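Local coordinates for DUF5624 domain-containing protein (Legionella pneumophila subsp. pneumophila, PDB 4JX2) that is of unknown function but is probably secreted, combining alpha helices with a mixed beta sheet in a two-chain assembly, at residues Met141-Leu144 with Leu145-Gln149; Ala33-Asn36 with Leu37-Phe41. All blocks are in the same frame, centred on the assembly; numbering follows the deposited sequence.

Contact 1. Residues Met141-Leu144 with Leu145-Gln149; sequences MENL and LKDIQ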
loop_
_atom_site.group_PDB
_atom_site.type_symbol
_atom_site.label_atom_id
_atom_site.label_comp_id
_atom_site.label_asym_id
_atom_site.label_seq_id
_atom_site.Cartn_x
_atom_site.Cartn_y
_atom_site.Cartn_z
HETATM N N MSE A 141 -5.976 10.447 -33.443
HETATM C CA MSE A 141 -5.466 9.343 -34.253
HETATM C C MSE A 141 -4.659 9.860 -35.445
HETATM O O MSE A 141 -3.590 9.303 -35.734
HETATM C CB MSE A 141 -6.572 8.408 -34.740
HETATM C CG MSE A 141 -6.004 7.066 -35.198
HETATM SE SE MSE A 141 -7.264 5.904 -36.063
HETATM C CE MSE A 141 -7.830 4.947 -34.570
ATOM N N GLU A 142 -5.139 10.937 -36.113
ATOM C CA GLU A 142 -4.424 11.533 -37.242
ATOM C C GLU A 142 -2.987 11.933 -36.810
ATOM O O GLU A 142 -2.018 11.664 -37.526
ATOM C CB GLU A 142 -5.195 12.736 -37.779
ATOM C CG GLU A 142 -4.560 13.387 -39.006
ATOM C CD GLU A 142 -3.325 14.267 -38.829
ATOM O OE1 GLU A 142 -3.187 14.941 -37.777
ATOM O OE2 GLU A 142 -2.494 14.284 -39.767
ATOM N N ASN A 143 -2.869 12.568 -35.632
ATOM C CA ASN A 143 -1.607 13.020 -35.077
ATOM C C ASN A 143 -0.748 11.834 -34.660
ATOM O O ASN A 143 0.454 11.835 -34.941
ATOM C CB ASN A 143 -1.856 13.948 -33.912
ATOM C CG ASN A 143 -0.587 14.434 -33.317
ATOM O OD1 ASN A 143 0.086 15.325 -33.874
ATOM N ND2 ASN A 143 -0.213 13.797 -32.209
ATOM N N LEU A 144 -1.366 10.817 -34.012
ATOM C CA LEU A 144 -0.696 9.589 -33.611
ATOM C C LEU A 144 -0.080 8.909 -34.853
ATOM O O LEU A 144 1.101 8.553 -34.817
ATOM C CB LEU A 144 -1.664 8.648 -32.878
ATOM C CG LEU A 144 -1.029 7.396 -32.252
ATOM C CD1 LEU A 144 0.048 7.754 -31.235
ATOM C CD2 LEU A 144 -2.074 6.540 -31.580
ATOM N N LEU A 145 -0.855 8.797 -35.966
ATOM C CA LEU A 145 -0.403 8.211 -37.224
ATOM C C LEU A 145 0.777 9.038 -37.815
ATOM O O LEU A 145 1.791 8.461 -38.229
ATOM C CB LEU A 145 -1.591 8.114 -38.198
ATOM C CG LEU A 145 -1.322 7.833 -39.686
ATOM C CD1 LEU A 145 -0.441 6.629 -39.889
ATOM C CD2 LEU A 145 -2.610 7.603 -40.411
ATOM N N LYS A 146 0.651 10.371 -37.817
ATOM C CA LYS A 146 1.701 11.278 -38.276
ATOM C C LYS A 146 3.015 11.022 -37.499
ATOM O O LYS A 146 4.070 10.859 -38.106
ATOM C CB LYS A 146 1.231 12.733 -38.100
ATOM C CG LYS A 146 2.299 13.773 -38.376
ATOM C CD LYS A 146 1.801 15.210 -38.192
ATOM C CE LYS A 146 1.777 15.665 -36.749
ATOM N NZ LYS A 146 1.377 17.088 -36.634
ATOM N N ASP A 147 2.931 10.943 -36.170
ATOM C CA ASP A 147 4.100 10.775 -35.306
ATOM C C ASP A 147 4.737 9.365 -35.434
ATOM O O ASP A 147 5.963 9.250 -35.309
ATOM C CB ASP A 147 3.749 11.145 -33.845
ATOM C CG ASP A 147 3.461 12.643 -33.642
ATOM O OD1 ASP A 147 3.995 13.478 -34.430
ATOM O OD2 ASP A 147 2.747 12.985 -32.682
ATOM N N ILE A 148 3.930 8.326 -35.766
ATOM C CA ILE A 148 4.413 6.954 -36.015
ATOM C C ILE A 148 5.190 6.909 -37.352
ATOM O O ILE A 148 6.180 6.183 -37.466
ATOM C CB ILE A 148 3.247 5.931 -35.980
ATOM C CG1 ILE A 148 2.816 5.674 -34.533
ATOM C CG2 ILE A 148 3.605 4.605 -36.684
ATOM C CD1 ILE A 148 1.448 5.242 -34.390
ATOM N N GLN A 149 4.764 7.715 -38.332
ATOM C CA GLN A 149 5.424 7.804 -39.633
ATOM C C GLN A 149 6.796 8.455 -39.464
ATOM O O GLN A 149 7.771 7.954 -40.022
ATOM C CB GLN A 149 4.547 8.540 -40.648
ATOM C CG GLN A 149 5.088 8.531 -42.074
ATOM C CD GLN A 149 4.071 9.066 -43.055
ATOM O OE1 GLN A 149 3.312 10.011 -42.764
ATOM N NE2 GLN A 149 4.026 8.455 -44.237
#
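The side-chain amide of Asn143 and the carboxylate of Asp147, one helical turn apart, stand nearly at right angles, their planes 88° apart. Asn143 turns its ND2 to the carboxylate, 3.1 Å from Asp147 OD2, while the other end of the amide, Asn143 OD1, lies 3.4 Å from Lys146 CE. The amide is thus flanked by the next two polar side chains of the turn. With CG of Asn143 set opposite its own backbone N (chi1 -180°), the amide leans along the helix toward both; the lysine chain, otherwise extended, kinks at chi3 (81°) and brings its CE and NZ alongside OD1. Glu142 OE1 stays 5.2 Å from Lys146 NZ, too far for a salt bridge.

All of this rides on a regular stretch of the alpha helix 136-155, within the DUF5624 family region. Successive i to i+4 bonds run from Leu145 N to Met141 O (2.8 Å), from Lys146 N to Glu142 O, from Asp147 N to Asn143 O (2.9 Å) and from Ile148 N to Leu144 O. The helix is amphipathic. On its apolar side Leu144 CG meets Ile148 CD1 at 3.9 Å, the isoleucine tip also reaching over the carbonyl oxygen of Leu144. Selenomethionine Met141, Leu144 and Ile148 pack on Met193 of helix 175-197, and Leu144 also on Ala122 and Leu126 of helix 119-131. On the polar side Asn143 ND2 makes a weak hydrogen bond to Asp40 OD1 of the second subunit, and Asp40 OD2 of that subunit comes close to Asp147 OD2. Such proximity of two carboxylates might raise the proton affinity of one of them, although the salt bridge of Asp40 to Lys53 of its own chain would partly offset the repulsion.

Contact 2. Residues Ala33-Asn36 with Leu37-Phe41; sequences AFWN and LYFDF
Three backbone hydrogen bonds tie residues 33-36 to the following turn: Tyr38 N to Phe34 O at 2.8 Å, Phe39 N to Trp35 O at 2.9 Å, and Leu37 N to Ala33 O at 3.1 Å. Next along, the carboxylate of Asp40 comes near Asn36 O without bonding to it, and its OD1 is held by a salt bridge to Lys53 NZ. Asn36 OD1 accepts a hydrogen bond from Gln32 NE2, one turn back.

Around this backbone the indole of Trp35 meets two rings. Its six-membered ring and that of Tyr38 make an offset edge-to-face pair, the Trp35 edge toward the Tyr38 face and the planes at 88°, with CZ3 of Trp35 3.9 Å from CD2 of Tyr38. Toward Phe39 the planes are nearly parallel (19°) but slid apart, so that overlap is slight and Trp35 CE3 touches Phe39 CE2 at 3.5 Å. Tyr38 carries CG opposite its backbone N (chi1 -177°) and lies alongside the indole, pointing the same way. On another side of the helix Leu37 packs on Leu144 of the second subunit, and Phe34 meets Trp162 of that subunit edge-to-face. Trp35, Tyr38 and Phe39 thus form an aromatic cluster at positions i, i+3 and i+4 of an alpha helix that also lines the subunit interface.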
loop_
_atom_site.group_PDB
_atom_site.type_symbol
_atom_site.label_atom_id
_atom_site.label_comp_id
_atom_site.label_asym_id
_atom_site.label_seq_id
_atom_site.Cartn_x
_atom_site.Cartn_y
_atom_site.Cartn_z
ATOM N N ALA A 33 -5.559 11.093 36.275
ATOM C CA ALA A 33 -5.155 9.731 36.601
ATOM C C ALA A 33 -5.071 8.885 35.336
ATOM O O ALA A 33 -4.116 8.119 35.197
ATOM C CB ALA A 33 -6.118 9.107 37.597
ATOM N N PHE A 34 -6.019 9.071 34.376
ATOM C CA PHE A 34 -6.000 8.320 33.115
ATOM C C PHE A 34 -4.797 8.714 32.231
ATOM O O PHE A 34 -4.162 7.836 31.653
ATOM C CB PHE A 34 -7.303 8.464 32.342
ATOM C CG PHE A 34 -8.425 7.602 32.862
ATOM C CD1 PHE A 34 -8.382 6.219 32.724
ATOM C CD2 PHE A 34 -9.550 8.171 33.448
ATOM C CE1 PHE A 34 -9.442 5.423 33.169
ATOM C CE2 PHE A 34 -10.605 7.375 33.888
ATOM C CZ PHE A 34 -10.545 6.005 33.739
ATOM N N TRP A 35 -4.466 9.998 32.150
ATOM C CA TRP A 35 -3.312 10.439 31.381
ATOM C C TRP A 35 -2.033 9.876 31.987
ATOM O O TRP A 35 -1.194 9.350 31.259
ATOM C CB TRP A 35 -3.248 11.969 31.318
ATOM C CG TRP A 35 -4.037 12.586 30.200
ATOM C CD1 TRP A 35 -5.052 13.490 30.321
ATOM C CD2 TRP A 35 -3.847 12.382 28.785
ATOM N NE1 TRP A 35 -5.512 13.864 29.072
ATOM C CE2 TRP A 35 -4.800 13.188 28.112
ATOM C CE3 TRP A 35 -2.958 11.597 28.016
ATOM C CZ2 TRP A 35 -4.879 13.246 26.714
ATOM C CZ3 TRP A 35 -3.046 11.648 26.630
ATOM C CH2 TRP A 35 -4.003 12.458 25.993
ATOM N N ASN A 36 -1.911 9.932 33.319
ATOM C CA ASN A 36 -0.755 9.394 34.041
ATOM C C ASN A 36 -0.552 7.910 33.692
ATOM O O ASN A 36 0.559 7.534 33.314
ATOM C CB ASN A 36 -0.893 9.603 35.556
ATOM C CG ASN A 36 -0.924 11.058 35.974
ATOM O OD1 ASN A 36 -0.711 11.980 35.174
ATOM N ND2 ASN A 36 -1.196 11.299 37.242
ATOM N N LEU A 37 -1.638 7.102 33.726
ATOM C CA LEU A 37 -1.602 5.685 33.379
ATOM C C LEU A 37 -1.241 5.507 31.910
ATOM O O LEU A 37 -0.421 4.642 31.594
ATOM C CB LEU A 37 -2.942 4.979 33.696
ATOM C CG LEU A 37 -2.987 3.453 33.432
ATOM C CD1 LEU A 37 -1.927 2.720 34.253
ATOM C CD2 LEU A 37 -4.355 2.880 33.694
ATOM N N TYR A 38 -1.828 6.333 31.024
ATOM C CA TYR A 38 -1.574 6.285 29.586
ATOM C C TYR A 38 -0.080 6.476 29.279
ATOM O O TYR A 38 0.528 5.641 28.605
ATOM C CB TYR A 38 -2.419 7.329 28.830
ATOM C CG TYR A 38 -2.226 7.255 27.331
ATOM C CD1 TYR A 38 -2.847 6.265 26.578
ATOM C CD2 TYR A 38 -1.372 8.138 26.673
ATOM C CE1 TYR A 38 -2.639 6.166 25.203
ATOM C CE2 TYR A 38 -1.154 8.046 25.298
ATOM C CZ TYR A 38 -1.805 7.070 24.565
ATOM O OH TYR A 38 -1.581 6.973 23.213
ATOM N N PHE A 39 0.510 7.535 29.841
ATOM C CA PHE A 39 1.898 7.922 29.637
ATOM C C PHE A 39 2.911 6.992 30.314
ATOM O O PHE A 39 4.101 7.093 30.006
ATOM C CB PHE A 39 2.104 9.368 30.091
ATOM C CG PHE A 39 1.496 10.395 29.162
ATOM C CD1 PHE A 39 1.605 10.263 27.785
ATOM C CD2 PHE A 39 0.835 11.507 29.668
ATOM C CE1 PHE A 39 1.057 11.218 26.937
ATOM C CE2 PHE A 39 0.319 12.480 28.817
ATOM C CZ PHE A 39 0.431 12.328 27.458
ATOM N N ASP A 40 2.452 6.058 31.176
ATOM C CA ASP A 40 3.306 5.058 31.828
ATOM C C ASP A 40 3.819 4.030 30.822
ATOM O O ASP A 40 4.895 3.469 31.021
ATOM C CB ASP A 40 2.553 4.332 32.964
ATOM C CG ASP A 40 2.394 5.113 34.266
ATOM O OD1 ASP A 40 3.229 6.010 34.538
ATOM O OD2 ASP A 40 1.459 4.820 35.009
ATOM N N PHE A 41 3.073 3.793 29.740
ATOM C CA PHE A 41 3.490 2.828 28.745
ATOM C C PHE A 41 3.883 3.500 27.407
ATOM O O PHE A 41 4.930 3.167 26.837
ATOM C CB PHE A 41 2.383 1.775 28.541
ATOM C CG PHE A 41 2.616 0.790 27.423
ATOM C CD1 PHE A 41 3.594 -0.192 27.530
ATOM C CD2 PHE A 41 1.890 0.871 26.242
ATOM C CE1 PHE A 41 3.818 -1.097 26.483
ATOM C CE2 PHE A 41 2.116 -0.032 25.197
ATOM C CZ PHE A 41 3.091 -1.000 25.321
#

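Overall arrangement
The two contacts lie on opposite sides of the chain's centre, their own centres 68 Å apart, and do not touch within one chain. Across the dimer, however, they meet: the helix carrying contact 2 in one subunit packs on the helix carrying contact 1 in the other. Both are partly buried, single-helix arrangements built on i to i+4 bonds, joined in contact 2 by i to i+3 bonds at residues 40-41. Contact 1 sits in a bundle with helices 119-131 and 175-197, and pairs an aliphatic side with a polar side of amide and charged groups. Contact 2, near the start of the modelled chain, relies mainly on aromatic rings and on packing from the partner subunit.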